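Local coordinates for uncharacterized protein lp_2219 (Lactobacillus plantarum, PDB 3HFQ) that is of unknown function but adopts the seven-bladed beta-propeller fold of the lactonase family, so a sugar-lactone hydrolase activity is possible though unproven, at residues 13-16 and 17-21. The protein carries 1 engineered substitution. Numbering follows the deposited sequence.
Sequences KTSQ and GIYQG
Gln16 and Gly17, at the turn into strand 17-24, each give their backbone N-H to a side-chain hydroxyl, that of Tyr19 and that of Ser15 respectively. Gln16 N donates to Tyr19 OH at 2.9 Å with an N-H...O angle of 156°, and Gly17 N donates to Ser15 OG at 3.2 Å and 160°. The second bond depends on the serine torsion: with OG anti to its own N (chi1 173°), the hydroxyl lies beside the carbonyl carbon and faces the chain ahead. Ser15 OG is also hydrogen-bonded to Thr9 OG1 on strand 2-9. One water joins the side chains, donating to Gln16 OE1 at 3.0 Å and lying 2.6 Å from Tyr19 OH. Van der Waals contact is made at the ring edge, where Ser15 OG sits in plane 3.4 Å from Tyr19 CE1, while Gln16 CB lies 3.8 Å from Tyr19 OH. A phenylalanine in place of Tyr19 would probably leave Gln16 N without its acceptor and the water without one partner. The backbone angles of Gly17 would jam a CB against the carbonyl O of Gln16, which calls for glycine. This is the end of the seven-residue loop of a beta-hairpin that joins antiparallel strands 2-9 and 17-24, within the propeller blade that strand 334-339 completes from the C-terminal end.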
loop_
_atom_site.group_PDB
_atom_site.type_symbol
_atom_site.label_atom_id
_atom_site.label_comp_id
_atom_site.label_asym_id
_atom_site.label_seq_id
_atom_site.Cartn_x
_atom_site.Cartn_y
_atom_site.Cartn_z
ATOM N N LYS A 13 -13.450 -6.690 15.088
ATOM C CA LYS A 13 -14.202 -6.078 16.180
ATOM C C LYS A 13 -15.575 -5.531 15.799
ATOM O O LYS A 13 -16.598 -6.100 16.183
ATOM C CB LYS A 13 -13.371 -4.968 16.835
ATOM C CG LYS A 13 -12.140 -5.486 17.571
ATOM C CD LYS A 13 -11.379 -4.381 18.292
ATOM C CE LYS A 13 -10.618 -3.487 17.327
ATOM N NZ LYS A 13 -9.836 -2.442 18.046
ATOM N N THR A 14 -15.610 -4.433 15.052
ATOM C CA THR A 14 -16.889 -3.841 14.677
ATOM C C THR A 14 -17.110 -3.592 13.187
ATOM O O THR A 14 -18.242 -3.373 12.759
ATOM C CB THR A 14 -17.106 -2.509 15.414
ATOM O OG1 THR A 14 -18.340 -1.926 14.983
ATOM C CG2 THR A 14 -15.971 -1.547 15.122
ATOM N N SER A 15 -16.041 -3.617 12.400
ATOM C CA SER A 15 -16.158 -3.382 10.960
ATOM C C SER A 15 -16.947 -4.480 10.249
ATOM O O SER A 15 -16.856 -5.651 10.611
ATOM C CB SER A 15 -14.769 -3.277 10.329
ATOM O OG SER A 15 -14.860 -3.220 8.916
ATOM N N GLN A 16 -17.712 -4.096 9.232
ATOM C CA GLN A 16 -18.494 -5.060 8.463
ATOM C C GLN A 16 -17.938 -5.247 7.054
ATOM O O GLN A 16 -18.521 -5.970 6.240
ATOM C CB GLN A 16 -19.959 -4.622 8.379
ATOM C CG GLN A 16 -20.698 -4.689 9.698
ATOM C CD GLN A 16 -22.144 -4.263 9.565
ATOM O OE1 GLN A 16 -22.438 -3.153 9.123
ATOM N NE2 GLN A 16 -23.059 -5.146 9.949
ATOM N N GLY A 17 -16.816 -4.595 6.760
ATOM C CA GLY A 17 -16.221 -4.741 5.443
ATOM C C GLY A 17 -15.605 -3.490 4.847
ATOM O O GLY A 17 -14.848 -2.774 5.507
ATOM N N ILE A 18 -15.931 -3.234 3.584
ATOM C CA ILE A 18 -15.410 -2.077 2.866
ATOM C C ILE A 18 -16.361 -0.892 2.993
ATOM O O ILE A 18 -17.556 -1.008 2.707
ATOM C CB ILE A 18 -15.212 -2.417 1.370
ATOM C CG1 ILE A 18 -14.276 -3.620 1.241
ATOM C CG2 ILE A 18 -14.634 -1.219 0.625
ATOM C CD1 ILE A 18 -14.206 -4.199 -0.151
ATOM N N TYR A 19 -15.831 0.244 3.434
ATOM C CA TYR A 19 -16.638 1.449 3.582
ATOM C C TYR A 19 -16.313 2.450 2.486
ATOM O O TYR A 19 -15.318 2.307 1.773
ATOM C CB TYR A 19 -16.415 2.094 4.960
ATOM C CG TYR A 19 -16.916 1.244 6.110
ATOM C CD1 TYR A 19 -16.161 0.174 6.588
ATOM C CD2 TYR A 19 -18.174 1.468 6.676
ATOM C CE1 TYR A 19 -16.642 -0.657 7.596
ATOM C CE2 TYR A 19 -18.669 0.638 7.686
ATOM C CZ TYR A 19 -17.896 -0.423 8.139
ATOM O OH TYR A 19 -18.366 -1.254 9.128
ATOM N N GLN A 20 -17.167 3.459 2.349
ATOM C CA GLN A 20 -16.953 4.484 1.341
ATOM C C GLN A 20 -17.286 5.850 1.919
ATOM O O GLN A 20 -18.172 5.985 2.764
ATOM C CB GLN A 20 -17.796 4.193 0.092
ATOM C CG GLN A 20 -19.303 4.374 0.244
ATOM C CD GLN A 20 -20.066 3.863 -0.968
ATOM O OE1 GLN A 20 -19.604 3.989 -2.105
ATOM N NE2 GLN A 20 -21.243 3.293 -0.732
ATOM N N GLY A 21 -16.549 6.858 1.475
ATOM C CA GLY A 21 -16.782 8.196 1.971
ATOM C C GLY A 21 -16.599 9.240 0.895
ATOM O O GLY A 21 -16.398 8.923 -0.280
HETATM O O HOH W 1 -20.706 -0.843 10.059
#